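Local coordinates for Mll5499 protein (Mesorhizobium loti, PDB 3BDE) that is of unknown function but forms a homodimer of the stress-responsive A/B barrel (Dabb) family, each subunit having a ferredoxin-like fold, at residues A[50-55]-A[85-90]; A[42-47]-A[98-103]. One frame throughout, in Å; residues are numbered along the deposited sequence.

Contact 1 of 2, residues A[50-55]-A[85-90]; sequences SAIRGV and TRYNDH. With EDO (1,2-ethanediol), chain E; EDO (1,2-ethanediol), chain K; EDO (1,2-ethanediol), chain D.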
# COMPACT_ATOMS: atom_id res chain seq x y z
N SER A 50 0.73 -16.40 7.09
CA SER A 50 -0.15 -15.96 8.20
C SER A 50 0.09 -16.75 9.52
O SER A 50 -0.29 -16.28 10.59
CB SER A 50 -1.62 -15.98 7.78
OG SER A 50 -2.09 -17.29 7.72
N ALA A 51 0.72 -17.92 9.41
CA ALA A 51 1.05 -18.79 10.55
C ALA A 51 2.34 -18.39 11.28
O ALA A 51 2.60 -18.89 12.39
CB ALA A 51 1.16 -20.25 10.06
N ILE A 52 3.14 -17.51 10.69
CA ILE A 52 4.41 -17.11 11.30
C ILE A 52 4.18 -16.18 12.47
O ILE A 52 3.42 -15.22 12.32
CB ILE A 52 5.35 -16.47 10.26
CG1 ILE A 52 5.68 -17.51 9.16
CG2 ILE A 52 6.66 -15.99 10.94
CD1 ILE A 52 6.48 -16.97 8.04
N ARG A 53 4.82 -16.45 13.62
CA ARG A 53 4.64 -15.62 14.84
C ARG A 53 5.04 -14.17 14.56
O ARG A 53 6.07 -13.91 13.91
CB ARG A 53 5.47 -16.14 16.04
CG ARG A 53 5.26 -15.39 17.39
CD ARG A 53 6.31 -15.74 18.44
NE ARG A 53 6.19 -17.11 18.93
N GLY A 54 4.22 -13.24 15.05
CA GLY A 54 4.42 -11.81 14.83
C GLY A 54 3.65 -11.22 13.65
O GLY A 54 3.47 -10.01 13.58
N VAL A 55 3.23 -12.07 12.70
CA VAL A 55 2.43 -11.61 11.54
C VAL A 55 1.02 -11.31 12.04
O VAL A 55 0.39 -12.18 12.65
CB VAL A 55 2.38 -12.67 10.41
CG1 VAL A 55 1.33 -12.32 9.30
CG2 VAL A 55 3.76 -12.85 9.82
N THR A 85 11.88 -8.24 11.25
CA THR A 85 13.12 -8.96 10.99
C THR A 85 13.00 -10.47 11.31
O THR A 85 13.50 -11.29 10.57
CB THR A 85 14.29 -8.28 11.72
OG1 THR A 85 14.47 -6.98 11.16
CG2 THR A 85 15.58 -9.08 11.60
N ARG A 86 12.35 -10.79 12.43
CA ARG A 86 12.11 -12.18 12.86
C ARG A 86 11.20 -12.95 11.89
O ARG A 86 11.41 -14.12 11.66
CB ARG A 86 11.60 -12.22 14.30
CG ARG A 86 12.71 -11.87 15.28
CD ARG A 86 12.19 -11.66 16.67
NE ARG A 86 13.29 -11.41 17.64
CZ ARG A 86 13.20 -10.70 18.77
NH1 ARG A 86 12.09 -10.06 19.13
NH2 ARG A 86 14.28 -10.57 19.53
N TYR A 87 10.21 -12.27 11.30
CA TYR A 87 9.39 -12.84 10.23
C TYR A 87 10.28 -13.12 9.00
O TYR A 87 10.25 -14.22 8.43
CB TYR A 87 8.26 -11.89 9.85
CG TYR A 87 7.66 -12.09 8.48
CD1 TYR A 87 6.68 -13.08 8.25
CD2 TYR A 87 8.02 -11.27 7.42
CE1 TYR A 87 6.10 -13.22 6.97
CE2 TYR A 87 7.45 -11.41 6.14
CZ TYR A 87 6.49 -12.38 5.94
OH TYR A 87 5.93 -12.51 4.69
N ASN A 88 11.04 -12.11 8.58
CA ASN A 88 11.89 -12.23 7.38
C ASN A 88 12.84 -13.41 7.46
O ASN A 88 13.01 -14.14 6.48
CB ASN A 88 12.70 -10.94 7.17
CG ASN A 88 13.56 -10.98 5.91
OD1 ASN A 88 13.07 -10.75 4.81
ND2 ASN A 88 14.84 -11.27 6.08
N ASP A 89 13.44 -13.59 8.65
CA ASP A 89 14.43 -14.65 8.90
C ASP A 89 13.86 -15.99 9.33
O ASP A 89 14.61 -16.95 9.49
CB ASP A 89 15.43 -14.16 9.97
CG ASP A 89 16.28 -13.00 9.52
OD1 ASP A 89 16.18 -12.58 8.35
OD2 ASP A 89 17.06 -12.50 10.36
N HIS A 90 12.54 -16.08 9.50
CA HIS A 90 11.89 -17.32 9.92
C HIS A 90 12.11 -18.36 8.82
O HIS A 90 12.02 -18.01 7.64
CB HIS A 90 10.40 -17.12 10.17
CG HIS A 90 9.76 -18.29 10.86
ND1 HIS A 90 9.42 -19.44 10.20
CD2 HIS A 90 9.44 -18.49 12.17
CE1 HIS A 90 8.91 -20.31 11.07
NE2 HIS A 90 8.92 -19.75 12.26
C1 EDO E . 13.95 -7.48 7.49
O1 EDO E . 14.87 -7.05 8.50
C2 EDO E . 12.81 -6.48 7.40
O2 EDO E . 13.34 -5.16 7.19
C1 EDO K . 14.21 -14.65 2.87
O1 EDO K . 15.43 -15.32 2.54
C2 EDO K . 14.47 -13.16 2.97
O2 EDO K . 13.39 -12.42 2.39
C1 EDO D . 6.52 -12.39 1.11
O1 EDO D . 7.95 -12.49 1.07
C2 EDO D . 6.10 -11.03 1.62
O2 EDO D . 6.66 -10.88 2.93

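Contact 2 of 2, residues A[42-47]-A[98-103]; sequences LVDAKK and RDRWVP. With EDO (1,2-ethanediol), chain H.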
# COMPACT_ATOMS: atom_id res chain seq x y z
N LEU A 42 -1.46 -18.15 -4.23
CA LEU A 42 -2.19 -17.30 -3.28
C LEU A 42 -2.67 -18.07 -2.00
O LEU A 42 -2.45 -17.63 -0.85
CB LEU A 42 -3.38 -16.64 -4.00
CG LEU A 42 -3.02 -15.68 -5.14
CD1 LEU A 42 -4.26 -15.26 -5.89
CD2 LEU A 42 -2.23 -14.46 -4.61
N VAL A 43 -3.26 -19.24 -2.23
CA VAL A 43 -3.76 -20.13 -1.16
C VAL A 43 -2.61 -20.58 -0.27
O VAL A 43 -2.68 -20.42 0.94
CB VAL A 43 -4.59 -21.31 -1.74
CG1 VAL A 43 -5.02 -22.28 -0.66
CG2 VAL A 43 -5.81 -20.76 -2.47
N ASP A 44 -1.51 -21.03 -0.88
CA ASP A 44 -0.33 -21.49 -0.11
C ASP A 44 0.40 -20.36 0.62
O ASP A 44 0.82 -20.55 1.76
CB ASP A 44 0.63 -22.28 -0.98
CG ASP A 44 -0.01 -23.55 -1.59
OD1 ASP A 44 -1.07 -24.00 -1.13
OD2 ASP A 44 0.56 -24.08 -2.56
N ALA A 45 0.54 -19.21 -0.02
CA ALA A 45 1.17 -18.03 0.61
C ALA A 45 0.43 -17.62 1.89
O ALA A 45 1.04 -17.38 2.95
CB ALA A 45 1.21 -16.84 -0.37
N LYS A 46 -0.90 -17.56 1.78
CA LYS A 46 -1.75 -17.25 2.95
C LYS A 46 -1.54 -18.25 4.11
O LYS A 46 -1.30 -17.82 5.24
CB LYS A 46 -3.22 -17.24 2.55
CG LYS A 46 -4.13 -16.72 3.65
CD LYS A 46 -5.53 -16.61 3.13
CE LYS A 46 -6.49 -16.07 4.18
NZ LYS A 46 -6.72 -17.06 5.28
N LYS A 47 -1.60 -19.55 3.81
CA LYS A 47 -1.42 -20.59 4.84
C LYS A 47 -0.06 -20.50 5.54
O LYS A 47 0.01 -20.54 6.77
CB LYS A 47 -1.61 -22.00 4.25
CG LYS A 47 -1.59 -23.15 5.26
CD LYS A 47 -1.84 -24.47 4.56
N ARG A 98 12.48 -18.62 -1.38
CA ARG A 98 13.32 -19.42 -2.25
C ARG A 98 12.54 -20.30 -3.21
O ARG A 98 12.86 -20.33 -4.39
CB ARG A 98 14.22 -20.32 -1.42
CG ARG A 98 15.22 -21.18 -2.20
CD ARG A 98 15.97 -22.04 -1.20
NE ARG A 98 15.04 -23.01 -0.61
CZ ARG A 98 15.02 -23.40 0.67
NH1 ARG A 98 15.89 -22.96 1.58
NH2 ARG A 98 14.06 -24.27 1.05
N ASP A 99 11.55 -21.01 -2.69
CA ASP A 99 10.83 -22.05 -3.41
C ASP A 99 9.58 -21.64 -4.16
O ASP A 99 9.19 -22.34 -5.11
CB ASP A 99 10.48 -23.18 -2.45
CG ASP A 99 11.72 -23.83 -1.83
OD1 ASP A 99 12.82 -23.73 -2.39
OD2 ASP A 99 11.58 -24.50 -0.79
N ARG A 100 8.95 -20.53 -3.74
CA ARG A 100 7.73 -20.04 -4.37
C ARG A 100 7.83 -18.65 -4.94
O ARG A 100 7.49 -18.45 -6.11
CB ARG A 100 6.58 -20.09 -3.38
CG ARG A 100 6.36 -21.45 -2.71
CD ARG A 100 6.00 -22.57 -3.67
NE ARG A 100 4.66 -22.42 -4.26
CZ ARG A 100 3.52 -22.85 -3.70
NH1 ARG A 100 3.49 -23.36 -2.49
NH2 ARG A 100 2.40 -22.70 -4.37
N TRP A 101 8.33 -17.71 -4.16
CA TRP A 101 8.36 -16.30 -4.62
C TRP A 101 9.30 -16.12 -5.81
O TRP A 101 8.86 -15.73 -6.90
CB TRP A 101 8.74 -15.34 -3.47
CG TRP A 101 8.59 -13.93 -3.83
CD1 TRP A 101 9.51 -13.16 -4.42
CD2 TRP A 101 7.44 -13.11 -3.61
NE1 TRP A 101 9.03 -11.90 -4.61
CE2 TRP A 101 7.75 -11.83 -4.12
CE3 TRP A 101 6.19 -13.32 -3.03
CZ2 TRP A 101 6.85 -10.75 -4.09
CZ3 TRP A 101 5.28 -12.25 -2.98
CH2 TRP A 101 5.62 -10.98 -3.53
N VAL A 102 10.58 -16.42 -5.60
CA VAL A 102 11.59 -16.24 -6.65
C VAL A 102 11.23 -16.94 -7.98
O VAL A 102 11.32 -16.31 -8.99
CB VAL A 102 13.02 -16.59 -6.16
CG1 VAL A 102 14.01 -16.58 -7.33
CG2 VAL A 102 13.46 -15.62 -5.09
N PRO A 103 10.83 -18.23 -7.95
CA PRO A 103 10.42 -18.90 -9.20
C PRO A 103 9.11 -18.46 -9.86
O PRO A 103 9.01 -18.55 -11.08
CB PRO A 103 10.31 -20.38 -8.80
CG PRO A 103 11.00 -20.49 -7.49
CD PRO A 103 10.85 -19.18 -6.83
C1 EDO H . 11.56 -26.11 -5.49
O1 EDO H . 12.08 -25.01 -4.73
C2 EDO H . 10.07 -26.20 -5.29
O2 EDO H . 9.44 -24.95 -5.58

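Contact 1 of 2, residues A[50-55]-A[85-90]
V55 presses unusually close to the ring of Y87: CG2 of V55 stands 3.3 Å from CD1 of Y87, tight for two carbons. The I52 side chain crosses that of Y87 at about a right angle, its CD1 lying 3.9 Å from CD1 of Y87. I52 also serves a second ring. With its CG1 beside the backbone N (chi1 -62°), CG2 is left anti to it and sits off-centre over the H90 imidazole, a CH-pi contact 4.2 Å from the centroid. The loop 50-55 can offer both side chains because a type II turn runs from I52 to V55, closed by the bond from V55 N to I52 O; G54 fits the turn where a CB would jam against the preceding carbonyl. The Y87 ring also meets those of F78 and H93, and OH of Y87 is hydrogen-bonded to O2 of the chain D ethanediol (2.5 Å), probably a crystallisation additive. Replacing this tyrosine by an alanine is likely to open a gap against CD1 of I52 and CG2 of V55. Apolar packing thus joins loop to helix end, while ND1 of H90 caps the backbone N of D92 at the start of helix 91-104.

Contact 2 of 2, residues A[42-47]-A[98-103]
D44 and R100 meet through a single oxygen: OD2 of D44 accepts from both terminal nitrogens of R100, at 2.9 Å from NH2 and 3.0 Å from NH1. The two N-H bonds are moderately bent, that from NH2 at 149°, as expected when one atom is shared between the two arms of a guanidinium fork. The oxygen lies close to the guanidinium plane, at its end-on edge, yet the carboxylate itself is turned well out of that plane, the two flat groups standing 70° apart. Both nitrogens come to OD2 on its anti side, about 20° out of the carboxylate plane, and this is not the familiar two-oxygen, two-nitrogen pairing; NH1 of R100 also comes to 3.4 Å from CB of D44.

The next shell explains how R100 gets there. Its chain is bent at both chi2 and chi3, which carries the guanidinium across from helix 91-104 to helix 36-50. NE, turned away from D44, forms a salt bridge to E104 on R100's own helix, so the group is tied on two sides. The segment 98-103 carries a wider pi-type turn at 98-101 and a kink at P103, whose nitrogen has no hydrogen to donate to the preceding turn. Beneath this polar bridge W101 packs on the sheet against F74, F27 and F108. A45 touches F74 of strand 72-78 and F96 of helix 91-104, joining helix to helix as well as helix to sheet, while L42 also touches L116 of the second subunit.

The bridge thus joins two helices at the surface, on the same side of the sheet, with one arginine between two acids. Its guanidinium probably balances the charge of D44 and E104 and helps keep both acids ionised.

How the contacts relate
The two contacts illustrate how one layer of a ferredoxin-like fold is joined by different chemistry at different places. Their centres lie about 14 Å apart, and both tie the chain around helix 36-50 to the helical region 81-104: contact 2 through helix 36-50 itself, contact 1 through the loop that follows it. Helix 81-88 leads straight into helix 91-104, so the partners 85-90 and 98-103 belong to successive helices, and contact 1 falls within the span that contact 2 brackets. Contact 1 is partly buried and apolar, contact 2 a surface ion pair. With the function unknown, neither can be tied to an active site, and the ethanediol at Y87 probably comes from the crystallisation liquor.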